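Local coordinates for DUF952 domain-containing protein (PDB 2O0Q) that is of unknown function but adopts a small alpha+beta fold built on an antiparallel sheet, in the DUF952 family, which is grouped with the ADP-ribosyl clan, at residues A[4-9]-A[23-28]; A[11-16]-A[91-96]; A[47-52]-A[74-79]; A[59-64]-A[86-91]. All coordinates share one frame; numbering follows the deposited sequence.

Contact 1: A[4-9]-A[23-28]; sequences IYKILS and EGSAVD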
loop_
_atom_site.group_PDB
_atom_site.type_symbol
_atom_site.label_atom_id
_atom_site.label_comp_id
_atom_site.label_asym_id
_atom_site.label_seq_id
_atom_site.Cartn_x
_atom_site.Cartn_y
_atom_site.Cartn_z
ATOM N N ILE A 4 5.182 3.809 5.144
ATOM C CA ILE A 4 5.125 3.216 3.821
ATOM C C ILE A 4 3.638 3.008 3.575
ATOM O O ILE A 4 2.841 2.998 4.523
ATOM C CB ILE A 4 5.921 1.896 3.717
ATOM C CG1 ILE A 4 5.548 0.939 4.849
ATOM C CG2 ILE A 4 7.415 2.215 3.728
ATOM C CD1 ILE A 4 6.224 -0.417 4.727
ATOM N N TYR A 5 3.259 2.863 2.315
ATOM C CA TYR A 5 1.851 2.751 1.985
ATOM C C TYR A 5 1.436 1.585 1.120
ATOM O O TYR A 5 2.173 1.136 0.242
ATOM C CB TYR A 5 1.391 4.031 1.293
ATOM C CG TYR A 5 1.661 5.292 2.080
ATOM C CD1 TYR A 5 2.934 5.868 2.111
ATOM C CD2 TYR A 5 0.646 5.895 2.817
ATOM C CE1 TYR A 5 3.187 7.018 2.864
ATOM C CE2 TYR A 5 0.881 7.037 3.569
ATOM C CZ TYR A 5 2.150 7.594 3.592
ATOM O OH TYR A 5 2.368 8.724 4.349
ATOM N N LYS A 6 0.217 1.126 1.372
ATOM C CA LYS A 6 -0.371 0.044 0.616
ATOM C C LYS A 6 -1.697 0.574 0.101
ATOM O O LYS A 6 -2.449 1.228 0.835
ATOM C CB LYS A 6 -0.627 -1.181 1.507
ATOM C CG LYS A 6 -1.227 -2.374 0.750
ATOM C CD LYS A 6 -0.224 -2.972 -0.235
ATOM C CE LYS A 6 -0.905 -3.837 -1.295
ATOM N NZ LYS A 6 0.086 -4.414 -2.269
ATOM N N ILE A 7 -1.969 0.315 -1.169
ATOM C CA ILE A 7 -3.225 0.716 -1.781
ATOM C C ILE A 7 -3.953 -0.588 -2.090
ATOM O O ILE A 7 -3.371 -1.493 -2.689
ATOM C CB ILE A 7 -2.987 1.497 -3.095
ATOM C CG1 ILE A 7 -2.244 2.799 -2.784
ATOM C CG2 ILE A 7 -4.323 1.783 -3.789
ATOM C CD1 ILE A 7 -1.814 3.592 -4.012
ATOM N N LEU A 8 -5.207 -0.700 -1.655
ATOM C CA LEU A 8 -5.987 -1.907 -1.914
ATOM C C LEU A 8 -7.474 -1.591 -1.925
ATOM O O LEU A 8 -7.905 -0.534 -1.455
ATOM C CB LEU A 8 -5.691 -2.994 -0.865
ATOM C CG LEU A 8 -6.392 -2.973 0.502
ATOM C CD1 LEU A 8 -6.027 -4.235 1.261
ATOM C CD2 LEU A 8 -5.991 -1.763 1.303
ATOM N N SER A 9 -8.262 -2.509 -2.470
ATOM C CA SER A 9 -9.705 -2.314 -2.546
ATOM C C SER A 9 -10.340 -2.418 -1.165
ATOM O O SER A 9 -9.780 -3.033 -0.255
ATOM C CB SER A 9 -10.331 -3.365 -3.468
ATOM O OG SER A 9 -10.310 -4.653 -2.870
ATOM N N GLU A 23 -2.979 -10.629 3.730
ATOM C CA GLU A 23 -2.009 -11.547 3.152
ATOM C C GLU A 23 -1.493 -11.099 1.799
ATOM O O GLU A 23 -0.551 -11.682 1.265
ATOM C CB GLU A 23 -2.613 -12.946 3.057
ATOM C CG GLU A 23 -3.144 -13.436 4.394
ATOM C CD GLU A 23 -3.544 -14.890 4.371
ATOM O OE1 GLU A 23 -4.329 -15.276 3.477
ATOM O OE2 GLU A 23 -3.078 -15.645 5.251
ATOM N N GLY A 24 -2.106 -10.063 1.240
ATOM C CA GLY A 24 -1.644 -9.555 -0.040
ATOM C C GLY A 24 -2.651 -9.585 -1.171
ATOM O O GLY A 24 -3.613 -10.355 -1.151
ATOM N N SER A 25 -2.421 -8.723 -2.158
ATOM C CA SER A 25 -3.266 -8.639 -3.341
ATOM C C SER A 25 -2.876 -9.794 -4.260
ATOM O O SER A 25 -1.939 -10.543 -3.963
ATOM C CB SER A 25 -3.014 -7.323 -4.076
ATOM O OG SER A 25 -1.713 -7.330 -4.647
ATOM N N ALA A 26 -3.586 -9.925 -5.378
ATOM C CA ALA A 26 -3.303 -10.979 -6.346
ATOM C C ALA A 26 -1.833 -10.936 -6.763
ATOM O O ALA A 26 -1.147 -11.966 -6.770
ATOM C CB ALA A 26 -4.193 -10.818 -7.566
ATOM N N VAL A 27 -1.351 -9.745 -7.109
ATOM C CA VAL A 27 0.040 -9.592 -7.518
ATOM C C VAL A 27 1.003 -9.852 -6.364
ATOM O O VAL A 27 2.075 -10.414 -6.575
ATOM C CB VAL A 27 0.312 -8.189 -8.086
ATOM C CG1 VAL A 27 -0.487 -7.992 -9.354
ATOM C CG2 VAL A 27 -0.045 -7.128 -7.061
ATOM N N ASP A 28 0.633 -9.447 -5.150
ATOM C CA ASP A 28 1.506 -9.681 -3.999
ATOM C C ASP A 28 1.717 -11.182 -3.833
ATOM O O ASP A 28 2.848 -11.660 -3.715
ATOM C CB ASP A 28 0.895 -9.145 -2.699
ATOM C CG ASP A 28 0.800 -7.632 -2.664
ATOM O OD1 ASP A 28 1.629 -6.953 -3.311
ATOM O OD2 ASP A 28 -0.103 -7.126 -1.960
HETATM O O HOH W 1 -1.234 -4.788 -5.019
#

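Contact 2: A[11-16]-A[91-96]; sequences AEWDAA and SEVTRE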
loop_
_atom_site.group_PDB
_atom_site.type_symbol
_atom_site.label_atom_id
_atom_site.label_comp_id
_atom_site.label_asym_id
_atom_site.label_seq_id
_atom_site.Cartn_x
_atom_site.Cartn_y
_atom_site.Cartn_z
ATOM N N ALA A 11 -12.892 -4.094 -0.442
ATOM C CA ALA A 11 -13.207 -5.506 -0.246
ATOM C C ALA A 11 -12.024 -6.229 0.385
ATOM O O ALA A 11 -12.179 -6.976 1.351
ATOM C CB ALA A 11 -13.558 -6.155 -1.581
ATOM N N GLU A 12 -10.836 -6.000 -0.161
ATOM C CA GLU A 12 -9.646 -6.650 0.357
ATOM C C GLU A 12 -9.316 -6.219 1.779
ATOM O O GLU A 12 -8.874 -7.037 2.591
ATOM C CB GLU A 12 -8.467 -6.397 -0.585
ATOM C CG GLU A 12 -8.586 -7.190 -1.883
ATOM C CD GLU A 12 -7.578 -6.767 -2.930
ATOM O OE1 GLU A 12 -7.599 -5.581 -3.320
ATOM O OE2 GLU A 12 -6.770 -7.619 -3.364
ATOM N N TRP A 13 -9.546 -4.947 2.092
ATOM C CA TRP A 13 -9.263 -4.453 3.432
ATOM C C TRP A 13 -10.258 -5.047 4.437
ATOM O O TRP A 13 -9.867 -5.463 5.528
ATOM C CB TRP A 13 -9.317 -2.921 3.458
ATOM C CG TRP A 13 -8.973 -2.312 4.798
ATOM C CD1 TRP A 13 -9.643 -1.303 5.428
ATOM C CD2 TRP A 13 -7.881 -2.667 5.662
ATOM N NE1 TRP A 13 -9.044 -1.009 6.630
ATOM C CE2 TRP A 13 -7.960 -1.829 6.800
ATOM C CE3 TRP A 13 -6.846 -3.608 5.587
ATOM C CZ2 TRP A 13 -7.043 -1.905 7.858
ATOM C CZ3 TRP A 13 -5.929 -3.685 6.644
ATOM C CH2 TRP A 13 -6.039 -2.836 7.763
ATOM N N ASP A 14 -11.541 -5.095 4.076
ATOM C CA ASP A 14 -12.531 -5.675 4.982
ATOM C C ASP A 14 -12.199 -7.151 5.197
ATOM O O ASP A 14 -12.266 -7.659 6.321
ATOM C CB ASP A 14 -13.953 -5.558 4.414
ATOM C CG ASP A 14 -14.509 -4.151 4.503
ATOM O OD1 ASP A 14 -13.993 -3.340 5.298
ATOM O OD2 ASP A 14 -15.487 -3.860 3.780
ATOM N N ALA A 15 -11.839 -7.833 4.111
ATOM C CA ALA A 15 -11.486 -9.246 4.174
ATOM C C ALA A 15 -10.275 -9.429 5.080
ATOM O O ALA A 15 -10.175 -10.413 5.818
ATOM C CB ALA A 15 -11.177 -9.767 2.780
ATOM N N ALA A 16 -9.353 -8.476 5.018
ATOM C CA ALA A 16 -8.154 -8.538 5.839
ATOM C C ALA A 16 -8.525 -8.387 7.313
ATOM O O ALA A 16 -8.029 -9.121 8.168
ATOM C CB ALA A 16 -7.182 -7.440 5.424
ATOM N N SER A 91 -3.100 -4.736 12.958
ATOM C CA SER A 91 -2.608 -3.888 14.044
ATOM C C SER A 91 -1.377 -3.070 13.656
ATOM O O SER A 91 -0.997 -2.136 14.365
ATOM C CB SER A 91 -2.268 -4.741 15.272
ATOM O OG SER A 91 -1.219 -5.655 14.995
ATOM N N GLU A 92 -0.753 -3.417 12.539
ATOM C CA GLU A 92 0.438 -2.697 12.103
ATOM C C GLU A 92 0.113 -1.479 11.242
ATOM O O GLU A 92 1.008 -0.737 10.828
ATOM C CB GLU A 92 1.379 -3.652 11.364
ATOM C CG GLU A 92 1.978 -4.712 12.278
ATOM C CD GLU A 92 2.883 -5.690 11.561
ATOM O OE1 GLU A 92 2.474 -6.220 10.506
ATOM O OE2 GLU A 92 4.004 -5.939 12.062
ATOM N N VAL A 93 -1.173 -1.272 10.977
ATOM C CA VAL A 93 -1.605 -0.126 10.190
ATOM C C VAL A 93 -1.811 1.050 11.138
ATOM O O VAL A 93 -2.606 0.963 12.073
ATOM C CB VAL A 93 -2.935 -0.407 9.459
ATOM C CG1 VAL A 93 -3.444 0.868 8.816
ATOM C CG2 VAL A 93 -2.737 -1.485 8.406
ATOM N N THR A 94 -1.097 2.147 10.895
ATOM C CA THR A 94 -1.210 3.327 11.745
ATOM C C THR A 94 -2.494 4.100 11.449
ATOM O O THR A 94 -3.158 4.584 12.365
ATOM C CB THR A 94 0.014 4.247 11.576
ATOM O OG1 THR A 94 0.038 4.787 10.248
ATOM C CG2 THR A 94 1.294 3.461 11.811
ATOM N N ARG A 95 -2.842 4.218 10.171
ATOM C CA ARG A 95 -4.074 4.901 9.792
ATOM C C ARG A 95 -4.508 4.554 8.375
ATOM O O ARG A 95 -3.686 4.213 7.523
ATOM C CB ARG A 95 -3.940 6.423 9.937
ATOM C CG ARG A 95 -2.965 7.097 8.994
ATOM C CD ARG A 95 -3.217 8.606 8.954
ATOM N NE ARG A 95 -2.125 9.335 8.312
ATOM C CZ ARG A 95 -0.975 9.638 8.912
ATOM N NH1 ARG A 95 -0.769 9.280 10.174
ATOM N NH2 ARG A 95 -0.029 10.291 8.250
ATOM N N GLU A 96 -5.813 4.636 8.140
ATOM C CA GLU A 96 -6.383 4.338 6.837
ATOM C C GLU A 96 -7.214 5.510 6.349
ATOM O O GLU A 96 -7.580 6.394 7.126
ATOM C CB GLU A 96 -7.262 3.088 6.909
ATOM C CG GLU A 96 -8.361 3.157 7.955
ATOM C CD GLU A 96 -9.306 1.973 7.873
ATOM O OE1 GLU A 96 -10.165 1.956 6.967
ATOM O OE2 GLU A 96 -9.180 1.050 8.705
#

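Contact 3: A[47-52]-A[74-79]; sequences AKWFRG and ASRGGA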
loop_
_atom_site.group_PDB
_atom_site.type_symbol
_atom_site.label_atom_id
_atom_site.label_comp_id
_atom_site.label_asym_id
_atom_site.label_seq_id
_atom_site.Cartn_x
_atom_site.Cartn_y
_atom_site.Cartn_z
ATOM N N ALA A 47 -1.166 5.996 -9.723
ATOM C CA ALA A 47 -1.428 6.331 -11.116
ATOM C C ALA A 47 -1.150 5.163 -12.050
ATOM O O ALA A 47 -1.805 5.000 -13.071
ATOM C CB ALA A 47 -0.575 7.520 -11.527
ATOM N N LYS A 48 -0.171 4.349 -11.692
ATOM C CA LYS A 48 0.205 3.228 -12.534
ATOM C C LYS A 48 -0.731 2.016 -12.511
ATOM O O LYS A 48 -1.104 1.507 -13.573
ATOM C CB LYS A 48 1.628 2.794 -12.175
ATOM C CG LYS A 48 2.254 1.815 -13.146
ATOM C CD LYS A 48 3.676 1.487 -12.721
ATOM C CE LYS A 48 4.347 0.552 -13.705
ATOM N NZ LYS A 48 5.664 0.069 -13.181
ATOM N N TRP A 49 -1.133 1.568 -11.323
ATOM C CA TRP A 49 -1.969 0.369 -11.232
ATOM C C TRP A 49 -3.404 0.480 -10.728
ATOM O O TRP A 49 -4.140 -0.511 -10.768
ATOM C CB TRP A 49 -1.273 -0.684 -10.365
ATOM C CG TRP A 49 0.205 -0.728 -10.502
ATOM C CD1 TRP A 49 1.113 0.029 -9.823
ATOM C CD2 TRP A 49 0.959 -1.576 -11.372
ATOM N NE1 TRP A 49 2.389 -0.295 -10.214
ATOM C CE2 TRP A 49 2.323 -1.277 -11.167
ATOM C CE3 TRP A 49 0.615 -2.558 -12.310
ATOM C CZ2 TRP A 49 3.347 -1.928 -11.862
ATOM C CZ3 TRP A 49 1.634 -3.205 -13.004
ATOM C CH2 TRP A 49 2.984 -2.885 -12.774
ATOM N N PHE A 50 -3.821 1.651 -10.265
ATOM C CA PHE A 50 -5.169 1.767 -9.719
ATOM C C PHE A 50 -6.126 2.736 -10.397
ATOM O O PHE A 50 -7.141 3.115 -9.810
ATOM C CB PHE A 50 -5.071 2.097 -8.230
ATOM C CG PHE A 50 -4.430 1.006 -7.419
ATOM C CD1 PHE A 50 -5.166 -0.108 -7.018
ATOM C CD2 PHE A 50 -3.084 1.080 -7.074
ATOM C CE1 PHE A 50 -4.566 -1.138 -6.285
ATOM C CE2 PHE A 50 -2.469 0.059 -6.340
ATOM C CZ PHE A 50 -3.212 -1.053 -5.945
ATOM N N ARG A 51 -5.820 3.118 -11.633
ATOM C CA ARG A 51 -6.674 4.043 -12.365
ATOM C C ARG A 51 -8.095 3.532 -12.560
ATOM O O ARG A 51 -8.302 2.379 -12.942
ATOM C CB ARG A 51 -6.079 4.350 -13.744
ATOM C CG ARG A 51 -4.720 4.992 -13.705
ATOM C CD ARG A 51 -4.451 5.791 -14.985
ATOM N NE ARG A 51 -4.450 4.974 -16.199
ATOM C CZ ARG A 51 -3.516 4.080 -16.517
ATOM N NH1 ARG A 51 -2.485 3.859 -15.706
ATOM N NH2 ARG A 51 -3.594 3.427 -17.671
ATOM N N GLY A 52 -9.066 4.407 -12.300
ATOM C CA GLY A 52 -10.468 4.067 -12.488
ATOM C C GLY A 52 -11.138 3.241 -11.411
ATOM O O GLY A 52 -12.351 3.029 -11.454
ATOM N N ALA A 74 15.851 -2.228 -4.661
ATOM C CA ALA A 74 15.999 -1.320 -5.800
ATOM C C ALA A 74 15.105 -1.796 -6.941
ATOM O O ALA A 74 15.305 -2.882 -7.497
ATOM C CB ALA A 74 17.451 -1.293 -6.254
ATOM N N SER A 75 14.123 -0.978 -7.297
ATOM C CA SER A 75 13.185 -1.352 -8.346
ATOM C C SER A 75 12.934 -0.232 -9.358
ATOM O O SER A 75 13.853 0.225 -10.037
ATOM C CB SER A 75 11.867 -1.801 -7.690
ATOM O OG SER A 75 10.920 -2.252 -8.640
ATOM N N ARG A 76 11.682 0.206 -9.445
ATOM C CA ARG A 76 11.258 1.248 -10.378
ATOM C C ARG A 76 12.121 2.505 -10.360
ATOM O O ARG A 76 12.262 3.163 -9.330
ATOM C CB ARG A 76 9.800 1.621 -10.088
ATOM C CG ARG A 76 9.070 2.280 -11.244
ATOM C CD ARG A 76 7.569 2.326 -10.956
ATOM N NE ARG A 76 7.224 3.310 -9.933
ATOM C CZ ARG A 76 6.223 3.176 -9.064
ATOM N NH1 ARG A 76 5.462 2.089 -9.073
ATOM N NH2 ARG A 76 5.966 4.143 -8.193
ATOM N N GLY A 77 12.694 2.834 -11.514
ATOM C CA GLY A 77 13.526 4.021 -11.616
ATOM C C GLY A 77 14.734 4.024 -10.702
ATOM O O GLY A 77 15.286 5.082 -10.404
ATOM N N GLY A 78 15.139 2.845 -10.244
ATOM C CA GLY A 78 16.297 2.753 -9.373
ATOM C C GLY A 78 16.005 3.037 -7.911
ATOM O O GLY A 78 16.893 2.919 -7.064
ATOM N N ALA A 79 14.767 3.412 -7.606
ATOM C CA ALA A 79 14.389 3.704 -6.229
ATOM C C ALA A 79 14.139 2.409 -5.456
ATOM O O ALA A 79 13.714 1.413 -6.039
ATOM C CB ALA A 79 13.143 4.585 -6.212
HETATM O O HOH W 2 6.295 -0.728 -10.419
#

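Contact 4: A[59-64]-A[86-91]; sequences LAVEAE and RPLLVS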
loop_
_atom_site.group_PDB
_atom_site.type_symbol
_atom_site.label_atom_id
_atom_site.label_comp_id
_atom_site.label_asym_id
_atom_site.label_seq_id
_atom_site.Cartn_x
_atom_site.Cartn_y
_atom_site.Cartn_z
ATOM N N LEU A 59 -3.517 2.503 3.128
ATOM C CA LEU A 59 -3.047 2.107 4.450
ATOM C C LEU A 59 -1.669 2.715 4.676
ATOM O O LEU A 59 -0.763 2.531 3.858
ATOM C CB LEU A 59 -2.936 0.582 4.578
ATOM C CG LEU A 59 -4.136 -0.319 4.275
ATOM C CD1 LEU A 59 -3.692 -1.776 4.367
ATOM C CD2 LEU A 59 -5.295 -0.035 5.234
ATOM N N ALA A 60 -1.527 3.447 5.777
ATOM C CA ALA A 60 -0.258 4.070 6.144
ATOM C C ALA A 60 0.374 3.165 7.194
ATOM O O ALA A 60 -0.252 2.848 8.210
ATOM C CB ALA A 60 -0.500 5.460 6.714
ATOM N N VAL A 61 1.615 2.758 6.950
ATOM C CA VAL A 61 2.308 1.845 7.849
ATOM C C VAL A 61 3.693 2.309 8.301
ATOM O O VAL A 61 4.502 2.762 7.488
ATOM C CB VAL A 61 2.458 0.460 7.173
ATOM C CG1 VAL A 61 3.262 -0.467 8.055
ATOM C CG2 VAL A 61 1.080 -0.129 6.881
ATOM N N GLU A 62 3.962 2.187 9.599
ATOM C CA GLU A 62 5.267 2.564 10.129
ATOM C C GLU A 62 6.215 1.435 9.733
ATOM O O GLU A 62 6.015 0.290 10.127
ATOM C CB GLU A 62 5.214 2.692 11.651
ATOM C CG GLU A 62 6.230 3.672 12.192
ATOM C CD GLU A 62 5.903 5.100 11.797
ATOM O OE1 GLU A 62 6.839 5.918 11.672
ATOM O OE2 GLU A 62 4.703 5.405 11.624
ATOM N N ALA A 63 7.245 1.761 8.959
ATOM C CA ALA A 63 8.189 0.756 8.479
ATOM C C ALA A 63 9.139 0.148 9.510
ATOM O O ALA A 63 9.311 -1.068 9.550
ATOM C CB ALA A 63 8.998 1.329 7.319
ATOM N N GLU A 64 9.754 0.988 10.334
ATOM C CA GLU A 64 10.712 0.521 11.334
ATOM C C GLU A 64 10.244 -0.653 12.199
ATOM O O GLU A 64 10.945 -1.658 12.317
ATOM C CB GLU A 64 11.145 1.687 12.218
ATOM N N ARG A 86 5.858 -11.128 4.356
ATOM C CA ARG A 86 4.975 -11.747 5.340
ATOM C C ARG A 86 3.683 -10.948 5.332
ATOM O O ARG A 86 3.663 -9.800 4.895
ATOM C CB ARG A 86 5.589 -11.705 6.743
ATOM C CG ARG A 86 5.733 -10.312 7.359
ATOM C CD ARG A 86 6.139 -10.436 8.831
ATOM N NE ARG A 86 6.401 -9.161 9.495
ATOM C CZ ARG A 86 5.475 -8.264 9.829
ATOM N NH1 ARG A 86 4.191 -8.481 9.565
ATOM N NH2 ARG A 86 5.839 -7.145 10.444
ATOM N N PRO A 87 2.581 -11.544 5.802
ATOM C CA PRO A 87 1.331 -10.779 5.804
ATOM C C PRO A 87 1.422 -9.548 6.704
ATOM O O PRO A 87 2.179 -9.530 7.678
ATOM C CB PRO A 87 0.295 -11.800 6.283
ATOM C CG PRO A 87 1.114 -12.807 7.050
ATOM C CD PRO A 87 2.356 -12.935 6.226
ATOM N N LEU A 88 0.669 -8.508 6.357
ATOM C CA LEU A 88 0.660 -7.282 7.146
ATOM C C LEU A 88 -0.434 -7.378 8.197
ATOM O O LEU A 88 -1.606 -7.560 7.874
ATOM C CB LEU A 88 0.405 -6.071 6.252
ATOM C CG LEU A 88 0.237 -4.703 6.909
ATOM C CD1 LEU A 88 1.563 -4.257 7.504
ATOM C CD2 LEU A 88 -0.247 -3.707 5.871
ATOM N N LEU A 89 -0.045 -7.266 9.459
ATOM C CA LEU A 89 -1.002 -7.334 10.552
ATOM C C LEU A 89 -1.931 -6.132 10.507
ATOM O O LEU A 89 -1.509 -5.022 10.176
ATOM C CB LEU A 89 -0.262 -7.360 11.889
ATOM C CG LEU A 89 -0.097 -8.686 12.638
ATOM C CD1 LEU A 89 0.109 -9.848 11.685
ATOM C CD2 LEU A 89 1.063 -8.546 13.609
ATOM N N VAL A 90 -3.202 -6.350 10.831
ATOM C CA VAL A 90 -4.158 -5.249 10.839
ATOM C C VAL A 90 -3.698 -4.234 11.879
ATOM O O VAL A 90 -3.860 -3.027 11.696
ATOM C CB VAL A 90 -5.586 -5.746 11.180
ATOM C CG1 VAL A 90 -6.510 -4.567 11.438
ATOM C CG2 VAL A 90 -6.124 -6.577 10.029
ATOM N N SER A 91 -3.100 -4.736 12.958
ATOM C CA SER A 91 -2.608 -3.888 14.044
ATOM C C SER A 91 -1.377 -3.070 13.656
ATOM O O SER A 91 -0.997 -2.136 14.365
ATOM C CB SER A 91 -2.268 -4.741 15.272
ATOM O OG SER A 91 -1.219 -5.655 14.995
#

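Contact 1: A[4-9]-A[23-28]
Asp28 OD2 is gripped by two donors from different parts of the chain. Lys6 NZ lies 2.7 Å from Asp28 OD2, which offers its syn lone pair; Ser25 N, 2.8 Å from Asp28 OD2, arrives on the anti side, nearly straight at 175° but 34° out of the carboxylate plane. The ammonium also makes a weak bond of 3.1 Å from Lys6 NZ to Asp28 OD1, so the salt bridge straddles both oxygens unevenly. Asp28 OD1 accepts in addition from His35 N, and the lysine donates to His35 O, which ties both partners to strand 34-38. The Lys6 chain leaves with CG anti to the backbone N and bends at chi2 (68°), bringing its end against the carboxylate coming from the opposite direction. A water bridges the ammonium and Ser25 OG, accepting from Lys6 NZ at 3.1 Å. Although Lys6 and Asp28 are buried, the mutual salt bridge and the bonds to His35 probably keep both ionised. Asp28 N returns a bond of 3.2 Å to Ser25 OG; with Ser25 N bound to the carboxylate, this reciprocal pair is a capping box at the N-terminus of helix 26-31, linked by the salt bridge to strand 3-9.

Contact 2: A[11-16]-A[91-96]
Trp13 presents the N-H edge of its indole to Glu96 and the far corner of its six-membered ring to Val93. The bond from Trp13 NE1 to Glu96 OE2 is 2.9 Å long with an angle of 157° at the hydrogen. On the indole side the geometry is good, the oxygen lying only 7° out of the ring plane; on the acid side the nitrogen sits above the carboxylate plane. The two planes are 70° apart, so the carboxylate stands steeply across the ring edge, with Glu96 OE1 3.6 Å from Trp13 CD1. Glu96 reaches this edge with CG placed between its backbone N and carbonyl carbon and an extended chain beyond. At the other end, Val93 CG2 meets Trp13 CH2 at 3.6 Å, an apolar contact made obliquely to the ring, the two side chains approaching from opposite directions. The indole thus spans two residues of segment 91-96, polar at one end and apolar at the other, while the backbones stay apart: the closest CA atoms, of Trp13 and Glu96, are 9.9 Å from each other. Helix 10-19 lies against the sheet here, its tryptophan also touching Leu8 of strand 3-9, Val57 and Leu59 of strand 56-62, and Val90 just before edge strand 93-98.

Contact 3: A[47-52]-A[74-79]
Arg76 and Lys48 run past each other in opposite directions, and their closest meeting is between the lysine end and the arginine chain: Lys48 NZ is 3.7 Å from Arg76 CD. The closer-packed part lies within segment 47-52. There Lys48 CG sits 3.6 Å above one face of the Trp49 ring, offset toward its rim, and the extended lysine chain continues toward the arginine. Trp49 turns an edge to the guanidinium, with Trp49 NE1 4.1 Å from Arg76 NH1 and the two planes 37° apart; this is proximity without a stack or a direct bond. The contact connects the C-terminal end of helix 39-49 to the hairpin loop between antiparallel strands 70-74 and 80-84. The bend of Arg76 at chi3 (73°) turns its guanidinium toward the helix, where Arg76 NE forms a salt bridge with Glu44 and Arg76 NH2 donates to Thr45. These outside bonds, more than anything across the two segments, hold the charged group. The looser side is polar and at the surface. Lys48 NZ and Arg76 NH1 stand 4.6 Å apart, like charges without a direct link, and one water accepts from both, at 2.9 Å from Lys48 NZ. Its oxygen lies at the Trp49 edge, in the ring plane. Glu44 probably offsets part of the positive charge.

Contact 4: A[59-64]-A[86-91]
Leu59 and Val61 both turn toward Leu88, and the contact is wholly apolar, with no hydrogen bond between the segments. At the start of segment 59-64, Leu59 makes the more distant approach: Leu59 CD1 is 4.2 Å from Leu88 CD2, and it is this one methyl branch that does the touching. Ala60, next along the strand, directs its CB away from Leu88, onto Tyr5 and Arg95; its carbonyl oxygen accepts from Thr94 OG1, and its backbone pairs with Thr94 and Arg95, both of which face Ala60 in a classic beta bulge. Val61 brings the strand back to Leu88 with both of its methyls, tip to tip with the leucine fork. Val61 CG2 lies 3.9 Å from Leu88 CD2, while Val61 CG1 lies 4.2 Å from Leu88 CD1, so each valine methyl has its own leucine partner. Leu88 carries CG anti to the backbone N (chi1 175°), which projects the fork toward the strand; its CD2 is shared by Leu59 and Val61. Glu62 then turns to the other side, against Leu3 and Thr94. The gap between backbones, 9.3 Å between the CA atoms of Val61 and Leu88, is spanned by side chains alone, consistent with side-chain packing between two sheets, not backbone pairing within one. Strand 56-62 lies between strands 3-9 and 93-98 in the large antiparallel sheet, whereas Leu88 belongs to strand 88-89, which pairs with strand 21-22.

Overall arrangement
Contacts 1, 2 and 4 form one connected group about the large antiparallel sheet, their centres 9 to 11 Å apart. Strands 3-9 and 56-62 are neighbours, and backbone pairing such as Ile4 N to Val61 O at 2.7 Å joins contact 1 to contact 4. Contact 4 is nested within the chain loop closed by contact 2 and shares Ser91 with it; a salt bridge of 2.7 Å from Arg86 NH2 to Glu92 OE2 adds a polar tie. Contact 3 stands apart, its centre about 21 Å from that of contact 2 and 20 Å from that of contact 4; it is about 13 Å from that of contact 1, where Phe50 CZ packs 3.3 Å from Ile7 O.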